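Local structure of putative phosphosugar isomerase (Silicibacter pomeroyi DSS-3, 3FJ1) at residues S159-A162 with G163-L167; W170-D174 with G175-A179. The protein is of unknown function but probably binds phosphosugars through two SIS domains and may isomerise them or transfer an amino group to them. One frame throughout, in Å; residues are numbered along the deposited sequence.

Overall arrangement
Both contacts lie along helix 153-171 and the turn that follows it, and they follow each other in series: contact 1 lies in the middle of helix 153-171, contact 2 at the turn that ends this helix and starts helix 174-181. Their centres are about 11 Å apart, on the same side of the chain's centre. Contact 1 is buried, with its centre about 11 Å from that of the chain; contact 2 lies at the surface, about 19 Å from it. The turn folds helix 174-181 back toward its predecessor, and the two contacts touch where Leu176 CD2 of contact 2 comes within 4.1 Å of Leu164 O of contact 1. Thr307 packs against Leu164 and Leu176 alike.

Contact 1. Residues S159-A162 with G163-L167; sequences SAVA and GLMLL
Residues Ser159 to Leu167 form unbroken alpha-helix, in which the carbonyls of Ser159, Ala160, Val161 and Ala162 accept in turn from the N-H groups of Gly163, Leu164, Met165 and Leu166. This is the i to i+4 pattern of the middle of helix 153-171, a buried helix of the alpha/beta SIS domain packed against helices 8-41, 53-69 and 308-326. The bond from Met165 N to Val161 O is the shortest of the four at 2.8 Å. Gly163 N reaches Ser159 O over 3.1 Å with an almost straight N-H...O angle of 169°, and Leu166 N reaches Ala162 O over the same 3.1 Å.

The one side-chain pair to meet across the two segments is Val161 with selenomethionine Met165, one turn apart. Val161 CG1 stands anti to the backbone N (chi1 168°), and Met165 SE passes it at 3.9 Å, the two side chains crossing at a slant. A bend about the CG-SE bond (chi3 67°) turns CE away from the valine. Both residues also press on Leu23 of helix 8-41, while Met165 reaches Val31 and Leu166 reaches Val34 of the same helix. On another side of the helix, Leu164 CG sits just past the carbonyl oxygen of Ala160, 3.4 Å from Ala160 O; the leucine side chain packs on Ala64 of helix 53-69 and on Leu310 of helix 308-326. The buried hydroxyl of Ser159 is satisfied one turn back, by a hydrogen bond to Thr155 O. One bond before the selenium, Met165 CG lies 3.3 Å from Val161 O.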
# COMPACT_ATOMS: atom_id res chain seq x y z
N SER A 159 -17.37 -7.48 5.75
CA SER A 159 -17.02 -6.10 5.35
C SER A 159 -17.02 -5.99 3.81
O SER A 159 -17.60 -5.06 3.21
CB SER A 159 -15.68 -5.67 5.94
OG SER A 159 -15.75 -5.49 7.37
N ALA A 160 -16.31 -6.93 3.17
CA ALA A 160 -16.23 -6.94 1.75
C ALA A 160 -17.60 -7.16 1.10
O ALA A 160 -17.95 -6.46 0.16
CB ALA A 160 -15.17 -7.97 1.25
N VAL A 161 -18.39 -8.09 1.64
CA VAL A 161 -19.72 -8.36 1.11
C VAL A 161 -20.61 -7.12 1.22
O VAL A 161 -21.28 -6.76 0.23
CB VAL A 161 -20.37 -9.58 1.77
CG1 VAL A 161 -21.83 -9.65 1.41
CG2 VAL A 161 -19.62 -10.86 1.31
N ALA A 162 -20.60 -6.46 2.38
CA ALA A 162 -21.35 -5.22 2.58
C ALA A 162 -21.01 -4.17 1.51
O ALA A 162 -21.92 -3.55 0.93
CB ALA A 162 -21.16 -4.66 3.99
N GLY A 163 -19.71 -3.94 1.30
CA GLY A 163 -19.25 -2.99 0.28
C GLY A 163 -19.66 -3.42 -1.13
O GLY A 163 -20.08 -2.59 -1.94
N LEU A 164 -19.56 -4.71 -1.42
CA LEU A 164 -19.97 -5.22 -2.74
C LEU A 164 -21.48 -5.08 -2.98
O LEU A 164 -21.88 -4.78 -4.10
CB LEU A 164 -19.49 -6.67 -2.97
CG LEU A 164 -17.97 -6.85 -3.20
CD1 LEU A 164 -17.65 -8.34 -3.15
CD2 LEU A 164 -17.38 -6.16 -4.49
N MSE A 165 -22.28 -5.34 -1.95
CA MSE A 165 -23.77 -5.16 -2.01
C MSE A 165 -24.09 -3.71 -2.35
O MSE A 165 -24.93 -3.43 -3.20
CB MSE A 165 -24.41 -5.52 -0.67
CG MSE A 165 -24.47 -7.02 -0.36
SE MSE A 165 -24.97 -7.32 1.51
CE MSE A 165 -26.84 -6.68 1.56
N LEU A 166 -23.37 -2.78 -1.73
CA LEU A 166 -23.61 -1.36 -1.94
C LEU A 166 -23.28 -1.01 -3.37
O LEU A 166 -24.09 -0.39 -4.06
CB LEU A 166 -22.77 -0.53 -0.96
CG LEU A 166 -22.90 1.00 -0.98
CD1 LEU A 166 -24.34 1.44 -0.66
CD2 LEU A 166 -21.86 1.62 0.01
N LEU A 167 -22.11 -1.44 -3.83
CA LEU A 167 -21.69 -1.18 -5.19
C LEU A 167 -22.62 -1.81 -6.23
O LEU A 167 -22.88 -1.23 -7.28
CB LEU A 167 -20.26 -1.67 -5.41
CG LEU A 167 -19.17 -0.92 -4.65
CD1 LEU A 167 -17.80 -1.59 -4.83
CD2 LEU A 167 -19.15 0.52 -5.07

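Contact 2. Residues W170-D174 with G175-A179; sequences WAEDD and GLRAA
Asp173 and Asp174 meet Leu176 and Arg177 in a local capping contact at the surface, where helix 153-171 closes in a Schellman motif and helix 174-181 begins. Glu172, with positive phi (56°), is the C' residue: Asp173 N returns to Ala168 O and Glu172 N to Asp169 O. Asp173 then serves as N-cap of the next helix. Its CG lies anti to the backbone N (chi1 -170°), which carries OD1 over the first turn to accept from Leu176 N at 2.9 Å; the N-H approaches from above the carboxylate plane.

The first backbone bonds of the new helix run from Arg177 N to Asp173 O and from Ala178 N to Asp174 O. Arg177 extends back over the turn, its CG 3.4 Å from Asp173 O, and places one face of its guanidinium over Glu172 CA and Asp173 N. Its NE makes a salt bridge with Asp169 OD1 in the preceding helix, tying the two helices together. The buried Leu176 packs against Leu68 and Ala168. In a second salt bridge, Arg177 NH1 donates, close to the guanidinium plane, to the syn side of Asp174 OD1 at 2.9 Å, though 33° out of the carboxylate plane.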
# COMPACT_ATOMS: atom_id res chain seq x y z
N TRP A 170 -25.83 0.22 -6.24
CA TRP A 170 -25.52 1.51 -6.85
C TRP A 170 -25.37 1.38 -8.37
O TRP A 170 -25.94 2.20 -9.12
CB TRP A 170 -24.29 2.09 -6.14
CG TRP A 170 -23.80 3.41 -6.60
CD1 TRP A 170 -24.41 4.30 -7.40
CD2 TRP A 170 -22.59 4.02 -6.15
NE1 TRP A 170 -23.61 5.42 -7.55
CE2 TRP A 170 -22.49 5.27 -6.78
CE3 TRP A 170 -21.57 3.61 -5.29
CZ2 TRP A 170 -21.41 6.12 -6.57
CZ3 TRP A 170 -20.49 4.48 -5.09
CH2 TRP A 170 -20.42 5.69 -5.74
N ALA A 171 -24.67 0.35 -8.84
CA ALA A 171 -24.49 0.09 -10.26
C ALA A 171 -25.73 -0.58 -10.88
O ALA A 171 -25.86 -0.63 -12.12
CB ALA A 171 -23.23 -0.81 -10.49
N GLU A 172 -26.63 -1.07 -10.03
CA GLU A 172 -27.81 -1.82 -10.46
C GLU A 172 -27.36 -3.01 -11.31
O GLU A 172 -27.85 -3.23 -12.42
CB GLU A 172 -28.80 -0.90 -11.18
CG GLU A 172 -29.32 0.21 -10.24
CD GLU A 172 -30.26 1.18 -10.92
OE1 GLU A 172 -29.79 2.04 -11.72
OE2 GLU A 172 -31.46 1.10 -10.61
N ASP A 173 -26.42 -3.78 -10.77
CA ASP A 173 -25.81 -4.89 -11.49
C ASP A 173 -26.41 -6.21 -11.01
O ASP A 173 -26.09 -6.71 -9.93
CB ASP A 173 -24.30 -4.86 -11.30
CG ASP A 173 -23.57 -5.83 -12.20
OD1 ASP A 173 -23.90 -7.04 -12.27
OD2 ASP A 173 -22.65 -5.37 -12.86
N ASP A 174 -27.28 -6.77 -11.84
CA ASP A 174 -27.97 -8.01 -11.49
C ASP A 174 -27.08 -9.25 -11.48
O ASP A 174 -27.39 -10.20 -10.78
CB ASP A 174 -29.18 -8.21 -12.40
CG ASP A 174 -30.27 -7.19 -12.14
OD1 ASP A 174 -30.45 -6.74 -10.98
OD2 ASP A 174 -31.01 -6.86 -13.08
N GLY A 175 -26.02 -9.29 -12.27
CA GLY A 175 -25.10 -10.45 -12.23
C GLY A 175 -24.37 -10.50 -10.90
O GLY A 175 -24.26 -11.57 -10.24
N LEU A 176 -23.86 -9.35 -10.48
CA LEU A 176 -23.21 -9.27 -9.18
C LEU A 176 -24.18 -9.54 -8.01
O LEU A 176 -23.80 -10.24 -7.06
CB LEU A 176 -22.51 -7.92 -9.00
CG LEU A 176 -21.74 -7.74 -7.69
CD1 LEU A 176 -20.79 -8.94 -7.37
CD2 LEU A 176 -21.00 -6.41 -7.73
N ARG A 177 -25.39 -8.97 -8.05
CA ARG A 177 -26.40 -9.21 -7.01
C ARG A 177 -26.72 -10.69 -6.91
O ARG A 177 -26.89 -11.22 -5.82
CB ARG A 177 -27.70 -8.43 -7.26
CG ARG A 177 -27.73 -6.95 -6.96
CD ARG A 177 -28.92 -6.32 -7.76
NE ARG A 177 -29.27 -4.99 -7.31
CZ ARG A 177 -29.94 -4.10 -8.03
NH1 ARG A 177 -30.30 -4.33 -9.30
NH2 ARG A 177 -30.22 -2.93 -7.49
N ALA A 178 -26.77 -11.38 -8.05
CA ALA A 178 -27.08 -12.83 -8.06
C ALA A 178 -25.98 -13.62 -7.43
O ALA A 178 -26.25 -14.54 -6.65
CB ALA A 178 -27.32 -13.33 -9.50
N ALA A 179 -24.72 -13.29 -7.78
CA ALA A 179 -23.57 -13.94 -7.17
C ALA A 179 -23.53 -13.71 -5.66
O ALA A 179 -23.29 -14.64 -4.89
CB ALA A 179 -22.30 -13.44 -7.79